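Long-range contacts in mnemiopsin 1 (Mnemiopsis leidyi, PDB 5VP3), which probably emits blue light when calcium binds its EF-hands, as a ctenophore calcium-regulated photoprotein that is also light-sensitive: residues Leu36-Asp41 / Leu96-Val102; Met53-Met57 / Val81-Phe86. One frame throughout, in Å; residues are numbered along the deposited sequence. Where two conformers were deposited one is given.

Overall arrangement
Both contacts belong to the N-terminal EF-hand region around the cadmium site of Asp44, Asp46, Asp48, Lys50 and Glu55. Interaction 1 uses helix 30-43, which leads into that metal loop. Interaction 2 uses helix 53-66, which leaves it. In chain order both segments of interaction 2 fall between the two segments of interaction 1. Helix 71-87 of interaction 2 is followed by strand 96-97 of interaction 1, which pairs antiparallel with strand 50-51 of the metal loop. The centres of the contacts lie 14 Å apart, and their nearest atoms about 4 Å. Each helix flanking the loop is thus packed against part of 71-117, probably the second, metal-free EF-hand of the pair.

Interaction 1 (Leu36-Asp41 / Leu96-Val102)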
loop_
_atom_site.group_PDB
_atom_site.type_symbol
_atom_site.label_atom_id
_atom_site.label_comp_id
_atom_site.label_asym_id
_atom_site.label_seq_id
_atom_site.Cartn_x
_atom_site.Cartn_y
_atom_site.Cartn_z
ATOM N N LEU A 36 12.075 1.565 2.397
ATOM C CA LEU A 36 11.113 1.444 3.489
ATOM C C LEU A 36 11.263 2.592 4.472
ATOM O O LEU A 36 10.283 3.268 4.809
ATOM C CB LEU A 36 11.257 0.089 4.188
ATOM C CG LEU A 36 10.648 -1.077 3.405
ATOM C CD1 LEU A 36 11.146 -2.371 3.961
ATOM C CD2 LEU A 36 9.105 -1.077 3.381
ATOM N N TYR A 37 12.500 2.881 4.895
ATOM C CA TYR A 37 12.670 3.939 5.898
ATOM C C TYR A 37 12.271 5.308 5.344
ATOM O O TYR A 37 11.705 6.158 6.071
ATOM C CB TYR A 37 14.114 3.938 6.407
ATOM C CG TYR A 37 14.334 2.848 7.435
ATOM C CD1 TYR A 37 13.566 2.809 8.584
ATOM C CD2 TYR A 37 15.293 1.855 7.255
ATOM C CE1 TYR A 37 13.732 1.812 9.523
ATOM C CE2 TYR A 37 15.462 0.847 8.193
ATOM C CZ TYR A 37 14.673 0.833 9.336
ATOM O OH TYR A 37 14.795 -0.153 10.315
ATOM N N LYS A 38 12.517 5.530 4.057
ATOM C CA LYS A 38 12.086 6.777 3.431
ATOM C C LYS A 38 10.562 6.875 3.405
ATOM O O LYS A 38 9.995 7.954 3.604
ATOM C CB LYS A 38 12.676 6.863 2.022
ATOM C CG LYS A 38 12.155 8.008 1.214
ATOM C CD LYS A 38 13.015 8.253 -0.024
ATOM C CE LYS A 38 12.596 9.568 -0.707
ATOM N NZ LYS A 38 13.470 9.908 -1.850
ATOM N N ARG A 39 9.882 5.759 3.158
ATOM C CA ARG A 39 8.423 5.772 3.220
ATOM C C ARG A 39 7.948 6.046 4.630
ATOM O O ARG A 39 7.029 6.849 4.839
ATOM C CB ARG A 39 7.841 4.454 2.733
ATOM C CG ARG A 39 7.636 4.378 1.271
ATOM C CD ARG A 39 6.164 4.511 0.899
ATOM N NE ARG A 39 6.130 4.490 -0.551
ATOM C CZ ARG A 39 6.313 3.398 -1.286
ATOM N NH1 ARG A 39 6.487 2.212 -0.717
ATOM N NH2 ARG A 39 6.306 3.489 -2.600
ATOM N N PHE A 40 8.577 5.412 5.624
ATOM C CA PHE A 40 8.172 5.677 7.002
ATOM C C PHE A 40 8.295 7.156 7.311
ATOM O O PHE A 40 7.343 7.795 7.772
ATOM C CB PHE A 40 9.008 4.874 7.987
ATOM C CG PHE A 40 8.525 4.988 9.406
ATOM C CD1 PHE A 40 8.858 6.087 10.176
ATOM C CD2 PHE A 40 7.746 4.003 9.966
ATOM C CE1 PHE A 40 8.418 6.211 11.464
ATOM C CE2 PHE A 40 7.289 4.123 11.262
ATOM C CZ PHE A 40 7.633 5.246 12.015
ATOM N N ASP A 41 9.452 7.726 7.015
ATOM C CA ASP A 41 9.709 9.093 7.411
ATOM C C ASP A 41 8.826 10.057 6.635
ATOM O O ASP A 41 8.435 11.101 7.156
ATOM C CB ASP A 41 11.193 9.383 7.212
ATOM C CG ASP A 41 12.067 8.627 8.200
ATOM O OD1 ASP A 41 11.526 8.125 9.212
ATOM O OD2 ASP A 41 13.290 8.501 7.967
ATOM N N LEU A 96 2.659 2.508 15.092
ATOM C CA LEU A 96 3.749 1.582 14.805
ATOM C C LEU A 96 5.076 2.335 14.852
ATOM O O LEU A 96 5.200 3.421 14.278
ATOM C CB LEU A 96 3.508 0.923 13.436
ATOM C CG LEU A 96 4.545 -0.020 12.809
ATOM C CD1 LEU A 96 4.760 -1.231 13.671
ATOM C CD2 LEU A 96 4.096 -0.407 11.398
ATOM N N LYS A 97 6.061 1.769 15.549
ATOM C CA LYS A 97 7.348 2.433 15.749
ATOM C C LYS A 97 8.288 2.199 14.575
ATOM O O LYS A 97 8.286 1.137 13.957
ATOM C CB LYS A 97 8.041 1.927 17.024
ATOM C CG LYS A 97 7.477 2.407 18.366
ATOM C CD LYS A 97 8.079 1.576 19.524
ATOM C CE LYS A 97 7.149 0.424 19.950
ATOM N NZ LYS A 97 7.821 -0.694 20.708
ATOM N N ARG A 98 9.119 3.201 14.293
ATOM C CA ARG A 98 10.069 3.110 13.182
ATOM C C ARG A 98 10.859 1.809 13.230
ATOM O O ARG A 98 11.079 1.162 12.197
ATOM C CB ARG A 98 11.007 4.317 13.234
ATOM C CG ARG A 98 11.707 4.682 11.935
ATOM C CD ARG A 98 12.328 6.063 12.055
ATOM N NE ARG A 98 12.882 6.522 10.794
ATOM C CZ ARG A 98 13.997 6.036 10.266
ATOM N NH1 ARG A 98 14.677 5.077 10.902
ATOM N NH2 ARG A 98 14.418 6.492 9.095
ATOM N N GLU A 99 11.282 1.398 14.423
ATOM C CA GLU A 99 12.184 0.255 14.568
ATOM C C GLU A 99 11.511 -1.073 14.254
ATOM O O GLU A 99 12.207 -2.077 14.034
ATOM C CB GLU A 99 12.763 0.234 15.995
ATOM C CG GLU A 99 11.715 0.454 17.080
ATOM C CD GLU A 99 11.635 1.910 17.623
ATOM O OE1 GLU A 99 11.723 2.926 16.858
ATOM O OE2 GLU A 99 11.458 2.018 18.856
ATOM N N ASP A 100 10.189 -1.095 14.174
ATOM C CA ASP A 100 9.432 -2.267 13.768
ATOM C C ASP A 100 8.927 -2.194 12.330
ATOM O O ASP A 100 8.212 -3.103 11.879
ATOM C CB ASP A 100 8.233 -2.444 14.692
ATOM C CG ASP A 100 8.628 -2.922 16.089
ATOM O OD1 ASP A 100 9.586 -3.703 16.193
ATOM O OD2 ASP A 100 7.950 -2.518 17.058
ATOM N N TRP A 101 9.244 -1.132 11.606
ATOM C CA TRP A 101 8.587 -0.922 10.316
ATOM C C TRP A 101 9.037 -1.941 9.291
ATOM O O TRP A 101 8.208 -2.502 8.570
ATOM C CB TRP A 101 8.860 0.480 9.818
ATOM C CG TRP A 101 8.348 0.821 8.408
ATOM C CD1 TRP A 101 9.107 1.221 7.366
ATOM C CD2 TRP A 101 6.988 0.862 7.946
ATOM N NE1 TRP A 101 8.323 1.504 6.276
ATOM C CE2 TRP A 101 7.016 1.294 6.607
ATOM C CE3 TRP A 101 5.754 0.572 8.527
ATOM C CZ2 TRP A 101 5.862 1.443 5.841
ATOM C CZ3 TRP A 101 4.606 0.708 7.752
ATOM C CH2 TRP A 101 4.670 1.151 6.426
ATOM N N VAL A 102 10.351 -2.167 9.174
ATOM C CA VAL A 102 10.852 -3.132 8.184
ATOM C C VAL A 102 10.242 -4.490 8.443
ATOM O O VAL A 102 9.756 -5.170 7.524
ATOM C CB VAL A 102 12.392 -3.212 8.221
ATOM C CG1 VAL A 102 12.902 -4.264 7.242
ATOM C CG2 VAL A 102 13.025 -1.848 7.918
HETATM O O HOH W 1 12.195 -0.998 11.180
#
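Arg98 and Asp41 form a salt bridge. The arginine grips the carboxylate side-on, one nitrogen to each oxygen. Arg98 NE donates to the syn lone pair of Asp41 OD1 at 2.6 Å. Arg98 NH2 donates to Asp41 OD2, also at 2.6 Å, from the syn side but a little out of the carboxylate plane. Both bonds are nearly straight, and together they fix the rotation of the guanidinium. Tyr37 CD1 lies over one face of the guanidinium, 3.4 Å from Arg98 NH1, with the two planes 11° apart.

The aromatic packing is deeper. One face of the Phe40 ring receives Arg98 CA, a CH-pi contact of 3.8 Å to the ring centroid. The same ring turns its edge to the face of Trp101, a T-shaped pair with planes at 66°. Phe40 CG stands anti to the backbone N (chi1 -173°), which carries the ring across to the 96-102 segment. This joins the entering helix of an EF-hand to strand 96-97 and the start of helix 101-117, probably parts of the second, metal-free EF-hand of the pair. Phe40 also touches Met51 of the metal loop, and Leu96 pairs with Met51 through the backbone.

Two polar links remain. Trp101 NE1 makes a weak hydrogen bond to Leu36 O at 3.0 Å; that carbonyl already accepts the helical bond from Phe40 N. A water hydrogen-bonds to Tyr37 OH, donates to Arg98 O and accepts from Val102 N. Beside it, Val102 CG2 packs 3.4 Å from Tyr37 OH.

Interaction 2 (Met53-Met57 / Val81-Phe86); sequences MDEIM and VHTFFF. With CD (cadmium ion), chain B.
Ile56 and Phe85 meet at the buried centre of this helix-helix contact. Helix 53-66 is the exiting helix of the first EF-hand, and helix 71-87 follows it in the chain. The two short segments run at 128° to each other, with axes 10.6 Å apart. Ile56 CG2 lies over one face of the Phe85 ring, a CH-pi contact of 3.7 Å to the centroid. Phe84 CD2 lies over the opposite face, so the ring is sandwiched. Ile56 CG2 also touches Val81 CG1.

Two methionines pack against helix 81-86. In one of its two conformers, Met57 SD approaches the His82 ring obliquely, 4.0 Å from its centroid, and packs against Val81 CG1; this contact is less certain. His82 ND1 is hydrogen-bonded to Arg78 O in its own helix. Met53 bends at chi2 (-57°), which brings its end to the 81-86 backbone. There Met53 CE lies 3.4 Å from His82 O and also touches Phe86 CB.

Glu55 points elsewhere, into the metal loop. The carboxylates of Asp44, Asp46 and Asp48, the backbone O of Lys50 and a water complete the site. The Glu55 carboxylate binds the cadmium ion through both oxygens, Glu55 OE2 at 2.4 Å and Glu55 OE1 at 2.8 Å.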
loop_
_atom_site.group_PDB
_atom_site.type_symbol
_atom_site.label_atom_id
_atom_site.label_comp_id
_atom_site.label_asym_id
_atom_site.label_seq_id
_atom_site.Cartn_x
_atom_site.Cartn_y
_atom_site.Cartn_z
ATOM N N MET A 53 -2.490 5.874 12.228
ATOM C CA MET A 53 -3.515 5.885 11.192
ATOM C C MET A 53 -3.859 7.291 10.752
ATOM O O MET A 53 -4.122 7.532 9.563
ATOM C CB MET A 53 -4.779 5.208 11.688
ATOM C CG MET A 53 -4.746 3.724 11.585
ATOM S SD MET A 53 -4.450 3.074 9.921
ATOM C CE MET A 53 -4.988 1.381 10.393
ATOM N N ASP A 54 -3.912 8.231 11.691
ATOM C CA ASP A 54 -4.226 9.602 11.307
ATOM C C ASP A 54 -3.226 10.125 10.295
ATOM O O ASP A 54 -3.592 10.806 9.334
ATOM C CB ASP A 54 -4.274 10.500 12.533
ATOM C CG ASP A 54 -5.632 10.514 13.140
ATOM O OD1 ASP A 54 -6.517 11.212 12.589
ATOM O OD2 ASP A 54 -5.815 9.773 14.116
ATOM N N GLU A 55 -1.965 9.786 10.471
ATOM C CA GLU A 55 -0.967 10.252 9.529
ATOM C C GLU A 55 -1.114 9.540 8.191
ATOM O O GLU A 55 -1.051 10.175 7.135
ATOM C CB GLU A 55 0.412 10.042 10.150
ATOM C CG GLU A 55 0.634 10.863 11.407
ATOM C CD GLU A 55 1.955 10.515 12.076
ATOM O OE1 GLU A 55 2.235 9.303 12.173
ATOM O OE2 GLU A 55 2.715 11.433 12.469
ATOM N N ILE A 56 -1.356 8.226 8.225
ATOM C CA ILE A 56 -1.555 7.433 7.005
ATOM C C ILE A 56 -2.714 7.978 6.168
ATOM O O ILE A 56 -2.633 8.035 4.937
ATOM C CB ILE A 56 -1.808 5.959 7.389
ATOM C CG1 ILE A 56 -0.558 5.275 7.963
ATOM C CG2 ILE A 56 -2.365 5.185 6.229
ATOM C CD1 ILE A 56 0.664 5.453 7.094
ATOM N N MET A 57 -3.812 8.361 6.820
ATOM C CA MET A 57 -5.026 8.756 6.115
ATOM C C MET A 57 -4.947 10.144 5.489
ATOM O O MET A 57 -5.835 10.506 4.708
ATOM C CB MET A 57 -6.210 8.674 7.079
ATOM C CG MET A 57 -6.458 7.256 7.551
ATOM S SD MET A 57 -6.693 6.068 6.203
ATOM C CE MET A 57 -7.901 6.967 5.237
ATOM N N VAL A 81 -7.682 1.448 2.751
ATOM C CA VAL A 81 -6.458 1.973 3.319
ATOM C C VAL A 81 -6.357 1.578 4.777
ATOM O O VAL A 81 -5.294 1.182 5.247
ATOM C CB VAL A 81 -6.379 3.505 3.144
ATOM C CG1 VAL A 81 -5.178 4.049 3.833
ATOM C CG2 VAL A 81 -6.277 3.858 1.693
ATOM N N HIS A 82 -7.459 1.646 5.509
ATOM C CA HIS A 82 -7.415 1.256 6.914
ATOM C C HIS A 82 -7.027 -0.207 7.052
ATOM O O HIS A 82 -6.217 -0.574 7.911
ATOM C CB HIS A 82 -8.771 1.451 7.571
ATOM C CG HIS A 82 -8.981 2.792 8.141
ATOM N ND1 HIS A 82 -9.270 3.891 7.365
ATOM C CD2 HIS A 82 -8.981 3.214 9.423
ATOM C CE1 HIS A 82 -9.447 4.939 8.153
ATOM N NE2 HIS A 82 -9.279 4.552 9.403
ATOM N N THR A 83 -7.647 -1.068 6.257
ATOM C CA THR A 83 -7.367 -2.491 6.368
ATOM C C THR A 83 -5.925 -2.765 5.994
ATOM O O THR A 83 -5.220 -3.519 6.679
ATOM C CB THR A 83 -8.302 -3.279 5.453
ATOM O OG1 THR A 83 -9.662 -3.064 5.832
ATOM C CG2 THR A 83 -7.986 -4.767 5.513
ATOM N N PHE A 84 -5.478 -2.164 4.892
ATOM C CA PHE A 84 -4.118 -2.365 4.419
ATOM C C PHE A 84 -3.112 -1.983 5.492
ATOM O O PHE A 84 -2.216 -2.770 5.820
ATOM C CB PHE A 84 -3.882 -1.554 3.143
ATOM C CG PHE A 84 -2.574 -1.870 2.451
ATOM C CD1 PHE A 84 -2.417 -3.039 1.744
ATOM C CD2 PHE A 84 -1.530 -0.969 2.485
ATOM C CE1 PHE A 84 -1.242 -3.308 1.087
ATOM C CE2 PHE A 84 -0.340 -1.218 1.833
ATOM C CZ PHE A 84 -0.179 -2.387 1.135
ATOM N N PHE A 85 -3.255 -0.802 6.086
ATOM C CA PHE A 85 -2.201 -0.388 7.006
ATOM C C PHE A 85 -2.324 -1.074 8.360
ATOM O O PHE A 85 -1.307 -1.370 8.990
ATOM C CB PHE A 85 -2.144 1.148 7.096
ATOM C CG PHE A 85 -1.404 1.745 5.936
ATOM C CD1 PHE A 85 -0.026 1.829 5.971
ATOM C CD2 PHE A 85 -2.070 2.100 4.781
ATOM C CE1 PHE A 85 0.683 2.321 4.898
ATOM C CE2 PHE A 85 -1.371 2.610 3.694
ATOM C CZ PHE A 85 0.023 2.701 3.757
ATOM N N PHE A 86 -3.529 -1.438 8.778
ATOM C CA PHE A 86 -3.668 -2.318 9.936
ATOM C C PHE A 86 -2.898 -3.613 9.731
ATOM O O PHE A 86 -2.219 -4.107 10.641
ATOM C CB PHE A 86 -5.153 -2.611 10.172
ATOM C CG PHE A 86 -5.444 -3.382 11.420
ATOM C CD1 PHE A 86 -4.857 -3.040 12.630
ATOM C CD2 PHE A 86 -6.373 -4.423 11.391
ATOM C CE1 PHE A 86 -5.161 -3.749 13.784
ATOM C CE2 PHE A 86 -6.690 -5.123 12.528
ATOM C CZ PHE A 86 -6.073 -4.799 13.730
HETATM CD CD CD B . 4.265 10.243 13.810
HETATM O O HOH W 2 2.599 9.943 15.599
#